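Local coordinates for proteophosphoglycan (Silicibacter pomeroyi DSS-3, PDB 2RE3), which is of unknown function but, as a DUF1285 family member built from repeated structural motifs, may take part in signal transduction, at residues A[14-19]-A[58-63]; A[20-25]-A[64-69]; A[40-45]-A[88-93]; A[94-99]-A[149-154]. All coordinates share one frame; numbering follows the deposited sequence. Where two conformers were deposited one is given.

Contact 1: residues A[14-19]-A[58-63]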
loop_
_atom_site.group_PDB
_atom_site.type_symbol
_atom_site.label_atom_id
_atom_site.label_comp_id
_atom_site.label_asym_id
_atom_site.label_seq_id
_atom_site.Cartn_x
_atom_site.Cartn_y
_atom_site.Cartn_z
ATOM N N GLY A 14 -9.341 12.165 -21.016
ATOM C CA GLY A 14 -8.586 12.796 -19.918
ATOM C C GLY A 14 -8.905 12.263 -18.529
ATOM O O GLY A 14 -9.507 11.209 -18.386
ATOM N N LEU A 15 -8.497 12.994 -17.495
ATOM C CA LEU A 15 -8.670 12.547 -16.115
ATOM C C LEU A 15 -10.120 12.287 -15.722
ATOM O O LEU A 15 -10.501 11.154 -15.392
ATOM C CB LEU A 15 -8.087 13.578 -15.161
ATOM C CG LEU A 15 -8.091 13.168 -13.694
ATOM C CD1 LEU A 15 -7.328 11.869 -13.596
ATOM C CD2 LEU A 15 -7.491 14.272 -12.824
ATOM N N LEU A 16 -10.918 13.346 -15.765
ATOM C CA LEU A 16 -12.318 13.307 -15.381
ATOM C C LEU A 16 -13.157 12.418 -16.294
ATOM O O LEU A 16 -14.077 11.734 -15.819
ATOM C CB LEU A 16 -12.894 14.736 -15.367
ATOM C CG LEU A 16 -12.768 15.530 -14.060
ATOM C CD1 LEU A 16 -11.704 14.956 -13.094
ATOM C CD2 LEU A 16 -12.564 17.016 -14.312
ATOM N N ALA A 17 -12.871 12.432 -17.597
ATOM C CA ALA A 17 -13.640 11.603 -18.521
ATOM C C ALA A 17 -13.382 10.145 -18.173
ATOM O O ALA A 17 -14.305 9.341 -18.128
ATOM C CB ALA A 17 -13.291 11.888 -19.978
ATOM N N SER A 18 -12.136 9.820 -17.872
ATOM C CA SER A 18 -11.777 8.453 -17.567
ATOM C C SER A 18 -12.436 7.979 -16.302
ATOM O O SER A 18 -12.900 6.848 -16.246
ATOM C CB SER A 18 -10.272 8.323 -17.431
ATOM O OG SER A 18 -9.675 8.652 -18.654
ATOM N N ALA A 19 -12.466 8.851 -15.293
ATOM C CA ALA A 19 -13.147 8.561 -14.030
ATOM C C ALA A 19 -14.675 8.316 -14.217
ATOM O O ALA A 19 -15.284 7.529 -13.493
ATOM C CB ALA A 19 -12.891 9.692 -13.023
ATOM N N ILE A 58 -4.381 16.036 -6.616
ATOM C CA ILE A 58 -5.797 15.797 -6.652
ATOM C C ILE A 58 -6.298 15.762 -5.202
ATOM O O ILE A 58 -6.015 14.830 -4.455
ATOM C CB ILE A 58 -6.073 14.401 -7.269
ATOM C CG1 ILE A 58 -5.712 14.345 -8.759
ATOM C CG2 ILE A 58 -7.514 14.021 -7.100
ATOM C CD1 ILE A 58 -5.564 12.863 -9.282
ATOM N N ASN A 59 -7.039 16.770 -4.791
ATOM C CA ASN A 59 -7.661 16.744 -3.476
ATOM C C ASN A 59 -9.135 16.358 -3.728
ATOM O O ASN A 59 -10.007 17.234 -3.818
ATOM C CB ASN A 59 -7.414 18.102 -2.803
ATOM C CG ASN A 59 -8.176 18.297 -1.503
ATOM O OD1 ASN A 59 -8.532 17.342 -0.825
ATOM N ND2 ASN A 59 -8.436 19.576 -1.155
ATOM N N ARG A 60 -9.374 15.039 -3.697
ATOM C CA ARG A 60 -10.544 14.407 -4.315
ATOM C C ARG A 60 -10.643 12.910 -3.920
ATOM O O ARG A 60 -10.573 12.024 -4.788
ATOM C CB ARG A 60 -10.386 14.551 -5.842
ATOM C CG ARG A 60 -11.599 15.026 -6.594
ATOM C CD ARG A 60 -11.225 15.983 -7.736
ATOM N NE ARG A 60 -12.161 15.856 -8.842
ATOM C CZ ARG A 60 -13.441 16.209 -8.800
ATOM N NH1 ARG A 60 -13.986 16.741 -7.706
ATOM N NH2 ARG A 60 -14.191 16.020 -9.873
ATOM N N PRO A 61 -10.810 12.612 -2.612
ATOM C CA PRO A 61 -10.622 11.230 -2.193
ATOM C C PRO A 61 -11.512 10.229 -2.932
ATOM O O PRO A 61 -11.070 9.129 -3.202
ATOM C CB PRO A 61 -10.926 11.254 -0.688
ATOM C CG PRO A 61 -11.016 12.679 -0.288
ATOM C CD PRO A 61 -11.197 13.506 -1.499
ATOM N N ALA A 62 -12.731 10.619 -3.305
ATOM C CA ALA A 62 -13.605 9.730 -4.079
ATOM C C ALA A 62 -12.931 9.209 -5.369
ATOM O O ALA A 62 -13.014 8.027 -5.691
ATOM C CB ALA A 62 -14.986 10.417 -4.387
HETATM N N MSE A 63 -12.255 10.093 -6.085
HETATM C CA MSE A 63 -11.686 9.751 -7.367
HETATM C C MSE A 63 -10.418 8.964 -7.140
HETATM O O MSE A 63 -10.092 8.020 -7.893
HETATM C CB MSE A 63 -11.360 10.998 -8.135
HETATM C CG MSE A 63 -10.739 10.723 -9.493
HETATM SE SE MSE A 63 -10.405 12.391 -10.351
HETATM C CE MSE A 63 -12.241 13.066 -10.248
#
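The end of M63, a selenomethionine, lies against L15 and L16. Its CG is anti to the backbone N (chi1 179°) and its chain stays extended through chi2, so SE is carried well out from helix 61-68. The bend at chi3 (-56°) then swings CE to within 3.5 Å of L16 CD1. SE itself sits 4.1 Å from L15 CG, the two side chains crossing at a slant, whereas L16 meets M63 at about a right angle. Nearer the root of the same chain, M63 CG is 4.3 Å from A19 CB, and the small alanine lets helix 15-21 come close here. The contact thus packs the start of helix 15-21 against the start of helix 61-68, beside one face of a mixed sheet. L15 also touches F67 of helix 61-68 and M43 and Y53 of the sheet. Its CD2 is 4.3 Å from I58 CD1; I58, just ahead of the second helix, adds a branched apolar end to the cluster. On the solvent side R60, at the N-cap position of helix 61-68 and modelled in two conformers, brings the edge of its guanidinium to L16 in the conformer described. G14 is the N-cap residue of helix 15-21; its O accepts from both S18 N and S18 OG (2.6 Å), the two donors arriving from opposite faces of the carbonyl plane.

Contact 2: residues A[20-25]-A[64-69]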
loop_
_atom_site.group_PDB
_atom_site.type_symbol
_atom_site.label_atom_id
_atom_site.label_comp_id
_atom_site.label_asym_id
_atom_site.label_seq_id
_atom_site.Cartn_x
_atom_site.Cartn_y
_atom_site.Cartn_z
ATOM N N ARG A 20 -15.277 8.996 -15.185
ATOM C CA ARG A 20 -16.677 8.817 -15.475
ATOM C C ARG A 20 -16.931 7.472 -16.162
ATOM O O ARG A 20 -17.983 6.877 -15.985
ATOM C CB ARG A 20 -17.208 9.991 -16.310
ATOM C CG ARG A 20 -17.437 11.281 -15.489
ATOM C CD ARG A 20 -18.198 12.351 -16.270
ATOM N NE ARG A 20 -17.520 12.855 -17.480
ATOM C CZ ARG A 20 -16.670 13.892 -17.520
ATOM N NH1 ARG A 20 -16.375 14.574 -16.416
ATOM N NH2 ARG A 20 -16.130 14.272 -18.686
ATOM N N ALA A 21 -15.952 6.981 -16.919
ATOM C CA ALA A 21 -16.056 5.654 -17.570
ATOM C C ALA A 21 -15.936 4.484 -16.577
ATOM O O ALA A 21 -16.452 3.408 -16.842
ATOM C CB ALA A 21 -15.022 5.523 -18.657
ATOM N N ILE A 22 -15.257 4.684 -15.452
ATOM C CA ILE A 22 -15.127 3.634 -14.444
ATOM C C ILE A 22 -16.344 3.610 -13.514
ATOM O O ILE A 22 -16.912 4.642 -13.165
ATOM C CB ILE A 22 -13.890 3.833 -13.524
ATOM C CG1 ILE A 22 -12.620 4.111 -14.312
ATOM C CG2 ILE A 22 -13.639 2.588 -12.653
ATOM C CD1 ILE A 22 -11.564 4.731 -13.477
ATOM N N LYS A 23 -16.782 2.425 -13.129
ATOM C CA LYS A 23 -17.633 2.291 -11.940
ATOM C C LYS A 23 -17.056 1.150 -11.123
ATOM O O LYS A 23 -16.563 0.157 -11.662
ATOM C CB LYS A 23 -19.118 2.050 -12.280
ATOM C CG LYS A 23 -19.853 3.244 -12.944
ATOM C CD LYS A 23 -20.171 4.356 -11.958
ATOM C CE LYS A 23 -20.791 5.548 -12.672
ATOM N NZ LYS A 23 -19.820 6.261 -13.521
ATOM N N SER A 24 -17.068 1.322 -9.815
ATOM C CA SER A 24 -16.522 0.325 -8.950
ATOM C C SER A 24 -17.335 0.292 -7.687
ATOM O O SER A 24 -17.651 1.334 -7.120
ATOM C CB SER A 24 -15.088 0.669 -8.598
ATOM O OG SER A 24 -15.055 1.744 -7.682
ATOM N N LYS A 25 -17.685 -0.904 -7.244
ATOM C CA LYS A 25 -18.226 -1.053 -5.899
ATOM C C LYS A 25 -17.071 -1.459 -4.985
ATOM O O LYS A 25 -17.287 -1.725 -3.799
ATOM C CB LYS A 25 -19.311 -2.171 -5.840
ATOM C CG LYS A 25 -20.741 -1.775 -6.276
ATOM C CD LYS A 25 -21.507 -2.921 -7.001
ATOM C CE LYS A 25 -23.002 -3.003 -6.635
ATOM N NZ LYS A 25 -23.186 -3.912 -5.446
ATOM N N VAL A 64 -9.689 9.343 -6.100
ATOM C CA VAL A 64 -8.517 8.582 -5.769
ATOM C C VAL A 64 -8.924 7.128 -5.418
ATOM O O VAL A 64 -8.199 6.193 -5.745
ATOM C CB VAL A 64 -7.697 9.262 -4.645
ATOM C CG1 VAL A 64 -6.639 8.336 -4.146
ATOM C CG2 VAL A 64 -7.074 10.577 -5.152
ATOM N N ARG A 65 -10.075 6.932 -4.776
ATOM C CA ARG A 65 -10.533 5.575 -4.415
ATOM C C ARG A 65 -10.921 4.786 -5.660
ATOM O O ARG A 65 -10.622 3.603 -5.794
ATOM C CB ARG A 65 -11.742 5.640 -3.519
ATOM C CG ARG A 65 -11.458 5.677 -2.046
ATOM C CD ARG A 65 -12.773 5.672 -1.253
ATOM N NE ARG A 65 -13.014 7.038 -0.859
ATOM C CZ ARG A 65 -14.118 7.737 -1.066
ATOM N NH1 ARG A 65 -15.214 7.222 -1.611
ATOM N NH2 ARG A 65 -14.126 8.984 -0.675
ATOM N N LEU A 66 -11.552 5.495 -6.584
ATOM C CA LEU A 66 -12.024 4.932 -7.830
ATOM C C LEU A 66 -10.850 4.437 -8.675
ATOM O O LEU A 66 -10.832 3.276 -9.087
ATOM C CB LEU A 66 -12.852 5.994 -8.586
ATOM C CG LEU A 66 -13.718 5.552 -9.762
ATOM C CD1 LEU A 66 -14.826 4.621 -9.252
ATOM C CD2 LEU A 66 -14.336 6.771 -10.520
ATOM N N PHE A 67 -9.845 5.285 -8.901
ATOM C CA PHE A 67 -8.700 4.851 -9.691
ATOM C C PHE A 67 -7.920 3.782 -8.944
ATOM O O PHE A 67 -7.320 2.925 -9.558
ATOM C CB PHE A 67 -7.756 6.011 -10.043
ATOM C CG PHE A 67 -8.250 6.891 -11.133
ATOM C CD1 PHE A 67 -8.519 6.385 -12.384
ATOM C CD2 PHE A 67 -8.416 8.248 -10.926
ATOM C CE1 PHE A 67 -8.969 7.206 -13.397
ATOM C CE2 PHE A 67 -8.861 9.067 -11.937
ATOM C CZ PHE A 67 -9.137 8.529 -13.173
ATOM N N SER A 68 -7.892 3.860 -7.621
ATOM C CA SER A 68 -7.121 2.912 -6.823
ATOM C C SER A 68 -7.729 1.528 -6.938
ATOM O O SER A 68 -7.015 0.545 -6.818
ATOM C CB SER A 68 -7.072 3.327 -5.343
ATOM O OG SER A 68 -6.162 4.407 -5.145
ATOM N N SER A 69 -9.049 1.456 -7.155
ATOM C CA SER A 69 -9.717 0.172 -7.331
ATOM C C SER A 69 -9.196 -0.604 -8.565
ATOM O O SER A 69 -9.362 -1.822 -8.626
ATOM C CB SER A 69 -11.240 0.329 -7.413
ATOM O OG SER A 69 -11.704 0.844 -8.669
#
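I22 meets L66 and F67 with two separate branches, and its torsions set the division. With chi1 at -49°, CG1 lies beside the backbone N and CG2 anti to it; a nearly extended chi2 (161°) then pushes CD1 outward to F67, while CG2 is left against L66. CD1 rests 3.6 Å from F67 CE1 and equally near F67 CD1, approaching the ring obliquely, with the two side chains at about a right angle. CG2 lies 4.1 Å from L66 CD1, and here the chains slide past each other in opposite directions. L66 does not start out pointing at segment 20-25, but chi1 at -166° sets CG beside the carbonyl carbon, and its CD1 reaches S24, 3.3 Å from S24 OG in the conformer described. A beta-branched residue suits position 22, since it fills two directions at once just where the chain leaves the helix.

Two serines, S24 and S69, meet beside this apolar patch. S69 OG comes 3.4 Å from S24 CB, yet its bond goes to L66 O (2.6 Å), in the carbonyl plane and on a lone pair, which fixes the rotation of the hydroxyl. S68 OG and S68 N both bind V64 O, from opposite faces, so a buried hydroxyl is satisfied by its own helix. On the other segment, K23 O bonds a glycerol, probably from the crystallisation liquor, which also lies near I22. Helix 15-21 ends here, and the chain runs on in extended form along helix 61-68, packing I22 and S24 onto it in the N-terminal part of the DUF1285 fold.

Contact 3: residues A[40-45]-A[88-93]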
loop_
_atom_site.group_PDB
_atom_site.type_symbol
_atom_site.label_atom_id
_atom_site.label_comp_id
_atom_site.label_asym_id
_atom_site.label_seq_id
_atom_site.Cartn_x
_atom_site.Cartn_y
_atom_site.Cartn_z
ATOM N N ASP A 40 1.747 5.399 -20.953
ATOM C CA ASP A 40 1.805 5.931 -19.616
ATOM C C ASP A 40 1.039 7.242 -19.565
ATOM O O ASP A 40 1.074 8.032 -20.519
ATOM C CB ASP A 40 3.243 6.152 -19.234
ATOM C CG ASP A 40 4.034 4.863 -19.211
ATOM O OD1 ASP A 40 3.718 3.973 -18.378
ATOM O OD2 ASP A 40 4.976 4.747 -20.034
ATOM N N ILE A 41 0.314 7.470 -18.476
ATOM C CA ILE A 41 -0.327 8.767 -18.266
ATOM C C ILE A 41 0.504 9.532 -17.264
ATOM O O ILE A 41 1.327 8.964 -16.569
ATOM C CB ILE A 41 -1.799 8.653 -17.805
ATOM C CG1 ILE A 41 -1.937 7.754 -16.570
ATOM C CG2 ILE A 41 -2.685 8.130 -18.958
ATOM C CD1 ILE A 41 -3.361 7.684 -16.080
ATOM N N ASP A 42 0.303 10.834 -17.194
ATOM C CA ASP A 42 1.081 11.649 -16.282
ATOM C C ASP A 42 0.413 11.591 -14.891
ATOM O O ASP A 42 -0.186 12.558 -14.381
ATOM C CB ASP A 42 1.221 13.073 -16.834
ATOM C CG ASP A 42 2.346 13.851 -16.174
ATOM O OD1 ASP A 42 2.751 13.507 -15.032
ATOM O OD2 ASP A 42 2.825 14.823 -16.811
HETATM N N MSE A 43 0.549 10.430 -14.280
HETATM C CA MSE A 43 0.006 10.197 -12.973
HETATM C C MSE A 43 1.110 9.641 -12.077
HETATM O O MSE A 43 1.844 8.737 -12.478
HETATM C CB MSE A 43 -1.181 9.216 -13.054
HETATM C CG MSE A 43 -2.040 9.128 -11.786
HETATM SE SE MSE A 43 -3.162 10.713 -11.547
HETATM C CE MSE A 43 -4.760 10.033 -12.369
ATOM N N ARG A 44 1.181 10.163 -10.855
ATOM C CA ARG A 44 2.187 9.772 -9.893
ATOM C C ARG A 44 1.525 9.689 -8.536
ATOM O O ARG A 44 0.878 10.644 -8.140
ATOM C CB ARG A 44 3.275 10.820 -9.845
ATOM C CG ARG A 44 4.275 10.630 -8.736
ATOM C CD ARG A 44 5.523 11.494 -8.969
ATOM N NE ARG A 44 5.214 12.907 -8.797
ATOM C CZ ARG A 44 5.180 13.536 -7.623
ATOM N NH1 ARG A 44 5.467 12.901 -6.505
ATOM N NH2 ARG A 44 4.868 14.828 -7.569
ATOM N N ILE A 45 1.670 8.551 -7.853
ATOM C CA ILE A 45 1.262 8.399 -6.464
ATOM C C ILE A 45 2.448 8.722 -5.580
ATOM O O ILE A 45 3.417 7.942 -5.492
ATOM C CB ILE A 45 0.798 6.964 -6.152
ATOM C CG1 ILE A 45 -0.302 6.534 -7.147
ATOM C CG2 ILE A 45 0.302 6.872 -4.712
ATOM C CD1 ILE A 45 -0.810 5.122 -6.962
ATOM N N GLY A 88 0.021 2.976 -17.791
ATOM C CA GLY A 88 1.079 3.008 -16.794
ATOM C C GLY A 88 1.045 4.249 -15.896
ATOM O O GLY A 88 0.846 5.354 -16.390
ATOM N N ILE A 89 1.225 4.057 -14.579
ATOM C CA ILE A 89 1.430 5.180 -13.663
ATOM C C ILE A 89 2.755 5.052 -12.937
ATOM O O ILE A 89 3.374 4.010 -12.951
ATOM C CB ILE A 89 0.275 5.364 -12.636
ATOM C CG1 ILE A 89 0.205 4.215 -11.661
ATOM C CG2 ILE A 89 -1.043 5.451 -13.332
ATOM C CD1 ILE A 89 -0.623 4.571 -10.480
ATOM N N ARG A 90 3.176 6.145 -12.322
ATOM C CA ARG A 90 4.420 6.237 -11.602
ATOM C C ARG A 90 4.077 6.116 -10.146
ATOM O O ARG A 90 3.153 6.771 -9.685
ATOM C CB ARG A 90 5.059 7.608 -11.828
ATOM C CG ARG A 90 6.236 7.633 -12.786
ATOM C CD ARG A 90 6.865 9.050 -12.858
ATOM N NE ARG A 90 5.942 9.911 -13.587
ATOM C CZ ARG A 90 5.713 11.197 -13.349
ATOM N NH1 ARG A 90 6.353 11.844 -12.386
ATOM N NH2 ARG A 90 4.823 11.834 -14.088
ATOM N N VAL A 91 4.820 5.306 -9.407
ATOM C CA VAL A 91 4.605 5.222 -7.973
ATOM C C VAL A 91 5.947 5.431 -7.302
ATOM O O VAL A 91 6.892 4.699 -7.563
ATOM C CB VAL A 91 3.993 3.878 -7.547
ATOM C CG1 VAL A 91 3.818 3.853 -6.047
ATOM C CG2 VAL A 91 2.666 3.627 -8.285
ATOM N N ASP A 92 6.028 6.456 -6.463
ATOM C CA ASP A 92 7.290 6.861 -5.907
ATOM C C ASP A 92 7.780 5.787 -4.994
ATOM O O ASP A 92 8.928 5.410 -5.075
ATOM C CB ASP A 92 7.162 8.177 -5.146
ATOM C CG ASP A 92 7.134 9.372 -6.075
ATOM O OD1 ASP A 92 7.388 9.186 -7.284
ATOM O OD2 ASP A 92 6.842 10.488 -5.592
ATOM N N ASP A 93 6.886 5.292 -4.146
ATOM C CA ASP A 93 7.215 4.277 -3.164
ATOM C C ASP A 93 6.154 3.155 -3.176
ATOM O O ASP A 93 6.258 2.240 -3.976
ATOM C CB ASP A 93 7.369 4.941 -1.793
ATOM C CG ASP A 93 8.044 4.049 -0.781
ATOM O OD1 ASP A 93 8.357 2.900 -1.107
ATOM O OD2 ASP A 93 8.280 4.507 0.349
HETATM O O HOH W 1 4.192 4.300 -15.925
HETATM O O HOH W 2 3.351 6.955 -15.881
HETATM O O HOH W 3 4.334 6.204 -3.607
#
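D40 pairs with G88, and R44 and I45 with R90 and V91, in parallel register, but the first pair is two residues out of step with the others. The shift is a beta bulge at 41-43, where D42 centres an inverse gamma turn. Before it, I41 N bonds G88 O (3.0 Å); beyond it the ladder resumes with R90 N to M43 O, I45 N to R90 O and D92 N to I45 O. A water 2.9 Å from I41 O also reaches G88 O, bridging the strands at the bulge. Strand 43-45 crosses strand 88-91 at -36°. Together they form the parallel centre of a six-stranded mixed sheet in the order 3-2-1-6-5-4, flanked by strands 51-53 and 77-81. G88 suits its place because D40 OD1, 3.2 Å from its CA, occupies the direction in which a side chain would project.

R44 and R90 share one face of the sheet, their guanidinium planes 35° apart, with R44 NE 3.9 Å from R90 NH1. Each has a carboxylate that would offset the like charges. R90 NH2 makes a salt bridge to D42 OD1 (2.8 Å), while R44 CB lies over one face of the R90 guanidinium. The R44 chain runs extended through chi1 and chi2, then bends at chi3 (70°), turning its guanidinium toward D92. R44 NH1 makes a salt bridge to D92 OD2 (2.9 Å), met on the syn side, and the oxygen lies near the guanidinium plane; R44 also makes a cation-pi contact with F52. Toward the helices the surface is apolar: I89 sends CG2 to M43 CB (3.8 Å) and CD1 to I45 CD1 (3.6 Å), with I41 alongside and V91 beside I45.

Contact 4: residues A[94-99]-A[149-154]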
loop_
_atom_site.group_PDB
_atom_site.type_symbol
_atom_site.label_atom_id
_atom_site.label_comp_id
_atom_site.label_asym_id
_atom_site.label_seq_id
_atom_site.Cartn_x
_atom_site.Cartn_y
_atom_site.Cartn_z
ATOM N N ALA A 94 5.136 3.218 -2.321
ATOM C CA ALA A 94 4.096 2.206 -2.331
ATOM C C ALA A 94 2.849 2.857 -2.898
ATOM O O ALA A 94 2.700 4.075 -2.824
ATOM C CB ALA A 94 3.854 1.667 -0.943
ATOM N N PRO A 95 1.967 2.058 -3.517
ATOM C CA PRO A 95 0.705 2.599 -4.012
ATOM C C PRO A 95 -0.237 3.084 -2.905
ATOM O O PRO A 95 -1.176 3.861 -3.177
ATOM C CB PRO A 95 0.092 1.422 -4.771
ATOM C CG PRO A 95 0.790 0.182 -4.244
ATOM C CD PRO A 95 2.132 0.625 -3.849
ATOM N N PHE A 96 0.003 2.631 -1.673
ATOM C CA PHE A 96 -0.865 3.021 -0.547
ATOM C C PHE A 96 -0.094 3.448 0.686
ATOM O O PHE A 96 1.072 3.105 0.854
ATOM C CB PHE A 96 -1.775 1.875 -0.162
ATOM C CG PHE A 96 -2.645 1.369 -1.282
ATOM C CD1 PHE A 96 -3.642 2.160 -1.813
ATOM C CD2 PHE A 96 -2.507 0.074 -1.743
ATOM C CE1 PHE A 96 -4.459 1.684 -2.802
ATOM C CE2 PHE A 96 -3.328 -0.418 -2.742
ATOM C CZ PHE A 96 -4.310 0.398 -3.276
ATOM N N VAL A 97 -0.752 4.219 1.528
ATOM C CA VAL A 97 -0.262 4.514 2.839
ATOM C C VAL A 97 -1.243 3.921 3.847
ATOM O O VAL A 97 -2.434 4.156 3.739
ATOM C CB VAL A 97 -0.144 6.028 3.081
ATOM C CG1 VAL A 97 0.003 6.311 4.569
ATOM C CG2 VAL A 97 1.044 6.618 2.279
ATOM N N ALA A 98 -0.728 3.155 4.809
ATOM C CA ALA A 98 -1.503 2.669 5.956
ATOM C C ALA A 98 -1.624 3.797 6.973
ATOM O O ALA A 98 -0.608 4.252 7.511
ATOM C CB ALA A 98 -0.814 1.441 6.614
ATOM N N VAL A 99 -2.848 4.239 7.242
ATOM C CA VAL A 99 -3.070 5.366 8.150
ATOM C C VAL A 99 -3.645 4.992 9.500
ATOM O O VAL A 99 -3.751 5.834 10.380
ATOM C CB VAL A 99 -4.010 6.396 7.535
ATOM C CG1 VAL A 99 -3.346 7.008 6.268
ATOM C CG2 VAL A 99 -5.393 5.761 7.259
ATOM N N ALA A 149 -2.677 -8.404 -3.940
ATOM C CA ALA A 149 -2.137 -8.622 -5.268
ATOM C C ALA A 149 -0.813 -7.899 -5.509
ATOM O O ALA A 149 -0.548 -7.408 -6.602
ATOM C CB ALA A 149 -3.173 -8.234 -6.306
ATOM N N GLY A 150 0.018 -7.849 -4.473
ATOM C CA GLY A 150 1.340 -7.195 -4.533
ATOM C C GLY A 150 1.314 -5.714 -4.280
ATOM O O GLY A 150 2.357 -5.046 -4.312
ATOM N N LEU A 151 0.129 -5.159 -4.065
ATOM C CA LEU A 151 0.055 -3.755 -3.797
ATOM C C LEU A 151 0.261 -3.598 -2.288
ATOM O O LEU A 151 -0.491 -4.167 -1.495
ATOM C CB LEU A 151 -1.292 -3.201 -4.200
ATOM C CG LEU A 151 -1.755 -3.442 -5.633
ATOM C CD1 LEU A 151 -3.195 -2.967 -5.716
ATOM C CD2 LEU A 151 -0.854 -2.739 -6.668
ATOM N N GLU A 152 1.274 -2.826 -1.906
ATOM C CA GLU A 152 1.616 -2.650 -0.537
ATOM C C GLU A 152 1.266 -1.261 -0.045
ATOM O O GLU A 152 1.189 -0.333 -0.828
ATOM C CB GLU A 152 3.099 -2.864 -0.350
ATOM C CG GLU A 152 3.523 -4.291 -0.450
ATOM C CD GLU A 152 5.001 -4.440 -0.179
ATOM O OE1 GLU A 152 5.793 -3.762 -0.865
ATOM O OE2 GLU A 152 5.354 -5.215 0.731
ATOM N N ALA A 153 1.073 -1.159 1.275
ATOM C CA ALA A 153 0.906 0.096 1.967
ATOM C C ALA A 153 2.174 0.433 2.810
ATOM O O ALA A 153 2.658 -0.382 3.617
ATOM C CB ALA A 153 -0.318 0.018 2.860
ATOM N N LEU A 154 2.697 1.637 2.629
ATOM C CA LEU A 154 3.723 2.162 3.519
ATOM C C LEU A 154 3.042 2.549 4.824
ATOM O O LEU A 154 2.055 3.290 4.808
ATOM C CB LEU A 154 4.396 3.390 2.922
ATOM C CG LEU A 154 5.528 3.998 3.732
ATOM C CD1 LEU A 154 6.717 3.044 3.779
ATOM C CD2 LEU A 154 5.933 5.338 3.118
#
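F96 and L154 hold the strands together through their backbones: L154 N bonds F96 O at 2.8 Å, and A98 N bonds L154 O at the same length. A third bond, F96 N to E152 O, is weak. CA-H groups supplement the ladder, with A153 CA 3.2 Å from F96 O.

Apolar side chains fill the rest. With chi1 at -57°, F96 CG stands beside its own backbone N, and the ring reaches back along the partner strand until CE2 lies 3.7 Å from L151 CB. P95 CG joins the same CB at 4.0 Å, and P95 CB lies over one face of the ring, toward its rim. On the F96 side of the sheet A153 CB fits between F96 CB (3.8 Å) and A98 CB; the small methyl suits this position, close to both neighbours. A94 CB packs against E152 O (3.3 Å) and lies 4.3 Å from L154 CB.

The charged end of E152 points elsewhere, to a salt bridge with R131. Strands 96-104 and 151-155 are the central parallel pair of a mixed six-stranded sheet ordered 3-2-1-6-5-4, the same order as in the preceding sheet, in keeping with a fold of repeated structural motifs.

Contact 2 continues contact 1 along helix 61-68, from helix 15-21 onto the extended chain that follows it: their centres are 9 Å apart, and A19 O lies 3.2 Å from L66 CD2. Contact 3 belongs to the sheet on which they pack; L15 CD1 meets M43 CE at 3.4 Å, tying contact 1 to it, and F67 also touches M43. Contact 4 lies at the chain's centre, in the following sheet, reached directly from contact 3 along the chain. There I45 CG2 is 3.7 Å from P95 O. Contact 2 touches contact 4 through S68 and F96, whereas contact 1 stays about 10 Å away at nearest atoms. The glycerol near I22, probably from the crystallisation liquor, belongs to contact 2.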